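Long-range contact in endo-b-1,4-glucanase (Nasutitermes takasagoensis, PDB 1KS8), which probably hydrolyses internal beta-1,4-glucosidic linkages in cellulose, as a family 9 glycoside hydrolase with an (alpha/alpha)6 fold: residues 65-76 with 92-103. Residues are numbered along the deposited sequence; the frame is centred on the assembly and turned at random.
Sequences MAYTATVLAWGL and GRKAVKWATDYF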
# COMPACT_ATOMS: atom_id res chain seq x y z
N MET A 65 -5.72 -0.41 2.35
CA MET A 65 -5.99 -0.37 0.91
C MET A 65 -5.83 1.06 0.40
O MET A 65 -5.28 1.27 -0.68
CB MET A 65 -7.40 -0.87 0.58
CG MET A 65 -7.51 -1.34 -0.87
SD MET A 65 -9.19 -1.52 -1.50
CE MET A 65 -9.91 -2.63 -0.28
N ALA A 66 -6.31 2.03 1.17
CA ALA A 66 -6.21 3.43 0.77
C ALA A 66 -4.74 3.86 0.78
O ALA A 66 -4.28 4.53 -0.14
CB ALA A 66 -7.03 4.31 1.72
N TYR A 67 -4.02 3.46 1.82
CA TYR A 67 -2.60 3.78 1.94
C TYR A 67 -1.87 3.24 0.71
O TYR A 67 -1.04 3.93 0.11
CB TYR A 67 -2.02 3.13 3.20
CG TYR A 67 -0.51 3.02 3.17
CD1 TYR A 67 0.30 4.11 3.48
CD2 TYR A 67 0.11 1.84 2.78
CE1 TYR A 67 1.69 4.03 3.39
CE2 TYR A 67 1.49 1.74 2.68
CZ TYR A 67 2.27 2.84 2.98
OH TYR A 67 3.64 2.74 2.86
N THR A 68 -2.18 2.00 0.34
CA THR A 68 -1.55 1.37 -0.81
C THR A 68 -1.79 2.21 -2.06
O THR A 68 -0.86 2.50 -2.82
CB THR A 68 -2.12 -0.04 -1.04
OG1 THR A 68 -1.74 -0.89 0.05
CG2 THR A 68 -1.59 -0.63 -2.35
N ALA A 69 -3.04 2.61 -2.25
CA ALA A 69 -3.41 3.42 -3.41
C ALA A 69 -2.67 4.75 -3.44
O ALA A 69 -2.19 5.17 -4.49
CB ALA A 69 -4.91 3.66 -3.42
N THR A 70 -2.56 5.42 -2.30
CA THR A 70 -1.87 6.70 -2.24
C THR A 70 -0.41 6.57 -2.62
O THR A 70 0.10 7.34 -3.43
CB THR A 70 -1.96 7.33 -0.83
OG1 THR A 70 -3.33 7.38 -0.43
CG2 THR A 70 -1.39 8.76 -0.85
N VAL A 71 0.28 5.59 -2.04
CA VAL A 71 1.69 5.39 -2.32
C VAL A 71 1.94 4.97 -3.77
O VAL A 71 2.91 5.41 -4.40
CB VAL A 71 2.30 4.38 -1.33
CG1 VAL A 71 3.75 4.07 -1.70
CG2 VAL A 71 2.24 4.97 0.08
N LEU A 72 1.07 4.12 -4.32
CA LEU A 72 1.24 3.72 -5.71
C LEU A 72 1.05 4.93 -6.62
O LEU A 72 1.83 5.14 -7.55
CB LEU A 72 0.24 2.62 -6.09
CG LEU A 72 0.48 1.22 -5.50
CD1 LEU A 72 -0.56 0.27 -6.06
CD2 LEU A 72 1.89 0.73 -5.84
N ALA A 73 0.03 5.74 -6.35
CA ALA A 73 -0.23 6.93 -7.15
C ALA A 73 0.93 7.92 -7.02
O ALA A 73 1.35 8.55 -7.99
CB ALA A 73 -1.54 7.59 -6.72
N TRP A 74 1.44 8.05 -5.80
CA TRP A 74 2.55 8.95 -5.51
C TRP A 74 3.76 8.62 -6.39
O TRP A 74 4.37 9.51 -6.99
CB TRP A 74 2.91 8.82 -4.03
CG TRP A 74 3.89 9.81 -3.47
CD1 TRP A 74 4.35 10.95 -4.06
CD2 TRP A 74 4.48 9.76 -2.17
NE1 TRP A 74 5.19 11.62 -3.20
CE2 TRP A 74 5.29 10.91 -2.03
CE3 TRP A 74 4.41 8.86 -1.10
CZ2 TRP A 74 6.02 11.18 -0.87
CZ3 TRP A 74 5.14 9.12 0.05
CH2 TRP A 74 5.93 10.27 0.16
N GLY A 75 4.09 7.34 -6.49
CA GLY A 75 5.21 6.93 -7.31
C GLY A 75 4.94 7.14 -8.79
O GLY A 75 5.84 7.45 -9.56
N LEU A 76 3.68 6.96 -9.19
CA LEU A 76 3.27 7.14 -10.57
C LEU A 76 3.40 8.60 -10.99
O LEU A 76 3.67 8.90 -12.16
CB LEU A 76 1.81 6.70 -10.76
CG LEU A 76 1.55 5.40 -11.52
CD1 LEU A 76 0.05 5.14 -11.55
CD2 LEU A 76 2.10 5.50 -12.93
N GLY A 92 0.18 0.55 -14.57
CA GLY A 92 0.37 1.29 -13.33
C GLY A 92 -0.89 2.08 -13.01
O GLY A 92 -1.35 2.11 -11.86
N ARG A 93 -1.46 2.73 -14.02
CA ARG A 93 -2.68 3.49 -13.83
C ARG A 93 -3.82 2.56 -13.44
O ARG A 93 -4.63 2.88 -12.57
CB ARG A 93 -3.02 4.26 -15.11
CG ARG A 93 -2.07 5.41 -15.39
CD ARG A 93 -2.25 5.96 -16.79
NE ARG A 93 -1.49 7.19 -16.97
CZ ARG A 93 -1.22 7.74 -18.15
NH1 ARG A 93 -1.64 7.16 -19.27
NH2 ARG A 93 -0.53 8.87 -18.21
N LYS A 94 -3.88 1.39 -14.08
CA LYS A 94 -4.93 0.43 -13.78
C LYS A 94 -4.88 -0.05 -12.33
O LYS A 94 -5.91 -0.28 -11.71
CB LYS A 94 -4.83 -0.79 -14.71
CG LYS A 94 -5.22 -0.51 -16.15
CD LYS A 94 -5.11 -1.78 -16.98
CE LYS A 94 -5.51 -1.53 -18.43
NZ LYS A 94 -6.91 -1.02 -18.52
N ALA A 95 -3.67 -0.20 -11.80
CA ALA A 95 -3.50 -0.65 -10.42
C ALA A 95 -4.08 0.37 -9.45
O ALA A 95 -4.67 0.02 -8.43
CB ALA A 95 -2.02 -0.88 -10.13
N VAL A 96 -3.91 1.65 -9.77
CA VAL A 96 -4.44 2.71 -8.92
C VAL A 96 -5.96 2.76 -9.07
O VAL A 96 -6.69 2.81 -8.08
CB VAL A 96 -3.84 4.07 -9.32
CG1 VAL A 96 -4.57 5.20 -8.61
CG2 VAL A 96 -2.36 4.11 -8.96
N LYS A 97 -6.43 2.72 -10.31
CA LYS A 97 -7.86 2.79 -10.57
C LYS A 97 -8.65 1.63 -9.97
O LYS A 97 -9.81 1.79 -9.60
CB LYS A 97 -8.12 2.89 -12.08
CG LYS A 97 -9.56 3.21 -12.45
CD LYS A 97 -9.67 3.59 -13.92
CE LYS A 97 -11.07 4.08 -14.28
NZ LYS A 97 -12.10 3.02 -14.12
N TRP A 98 -8.03 0.46 -9.87
CA TRP A 98 -8.74 -0.67 -9.30
C TRP A 98 -9.13 -0.34 -7.86
O TRP A 98 -10.19 -0.74 -7.39
CB TRP A 98 -7.88 -1.94 -9.33
CG TRP A 98 -8.69 -3.17 -9.12
CD1 TRP A 98 -9.02 -3.75 -7.92
CD2 TRP A 98 -9.38 -3.91 -10.13
NE1 TRP A 98 -9.87 -4.81 -8.13
CE2 TRP A 98 -10.11 -4.93 -9.47
CE3 TRP A 98 -9.45 -3.82 -11.52
CZ2 TRP A 98 -10.91 -5.85 -10.17
CZ3 TRP A 98 -10.25 -4.73 -12.22
CH2 TRP A 98 -10.96 -5.73 -11.54
N ALA A 99 -8.27 0.40 -7.17
CA ALA A 99 -8.54 0.79 -5.80
C ALA A 99 -9.52 1.96 -5.73
O ALA A 99 -10.50 1.92 -4.99
CB ALA A 99 -7.24 1.14 -5.09
N THR A 100 -9.27 3.01 -6.51
CA THR A 100 -10.14 4.18 -6.45
C THR A 100 -11.56 3.93 -6.95
O THR A 100 -12.50 4.56 -6.46
CB THR A 100 -9.51 5.39 -7.18
OG1 THR A 100 -9.20 5.05 -8.53
CG2 THR A 100 -8.22 5.81 -6.47
N ASP A 101 -11.74 3.02 -7.91
CA ASP A 101 -13.09 2.72 -8.37
C ASP A 101 -13.87 2.18 -7.18
O ASP A 101 -15.06 2.45 -7.01
CB ASP A 101 -13.09 1.66 -9.48
CG ASP A 101 -12.77 2.23 -10.84
OD1 ASP A 101 -12.80 3.47 -10.99
OD2 ASP A 101 -12.52 1.43 -11.76
N TYR A 102 -13.19 1.39 -6.35
CA TYR A 102 -13.81 0.81 -5.17
C TYR A 102 -14.09 1.88 -4.12
O TYR A 102 -15.16 1.89 -3.51
CB TYR A 102 -12.91 -0.29 -4.59
CG TYR A 102 -13.38 -0.81 -3.25
CD1 TYR A 102 -14.52 -1.60 -3.15
CD2 TYR A 102 -12.69 -0.50 -2.09
CE1 TYR A 102 -14.97 -2.07 -1.91
CE2 TYR A 102 -13.12 -0.96 -0.85
CZ TYR A 102 -14.26 -1.74 -0.77
OH TYR A 102 -14.68 -2.20 0.45
N PHE A 103 -13.14 2.78 -3.89
CA PHE A 103 -13.35 3.83 -2.90
C PHE A 103 -14.58 4.67 -3.26
O PHE A 103 -15.30 5.12 -2.37
CB PHE A 103 -12.13 4.75 -2.78
CG PHE A 103 -10.86 4.03 -2.42
CD1 PHE A 103 -10.89 2.90 -1.61
CD2 PHE A 103 -9.64 4.51 -2.86
CE1 PHE A 103 -9.71 2.25 -1.25
CE2 PHE A 103 -8.45 3.87 -2.51
CZ PHE A 103 -8.49 2.74 -1.71
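Met65 has CG anti to the backbone N (chi1 -158°), which carries it beside the carbonyl carbon, and its chain bends at chi3; Phe103 has CG beside its backbone N (chi1 -58°), and SD thereby meets CE1 between neighbouring antiparallel helices of the (alpha/alpha)6 barrel. Met65 makes Met-aromatic contacts with two rings: SD lies 3.8 Å from Phe103 CE1 and 3.7 Å from Tyr102 CD2. Its methyl adds an apolar contact, CE to Tyr102 CE2 at 3.7 Å. A flexible, polarisable thioether suits this place because it can follow both rings, which its sulfur approaches obliquely. Phe103 CZ meets Ala66 CA at 3.4 Å, while Met65 O and Ala69 CB lie at the ring edge. Alanine suits the middle of the contact, since a lone methyl lets the helix axes come within 9.3 Å at an angle of 147°; there Ala69 CB touches Ala99 CB at 3.8 Å. Further along, the CG2 branch of Val96, anti to its carbonyl carbon, touches Leu72 CB and Leu76 CD1 and lies against Ala73, whose small methyl accommodates a branched neighbour. The contact is buried and apolar, with helix 149-165 packing on Ala66 and Thr70 and helix 415-430 on Leu72. Gly92, having no side chain, lets Leu76 lie against its backbone, CD1 resting 3.4 Å from Gly92 O and 3.7 Å from Val96 CG2.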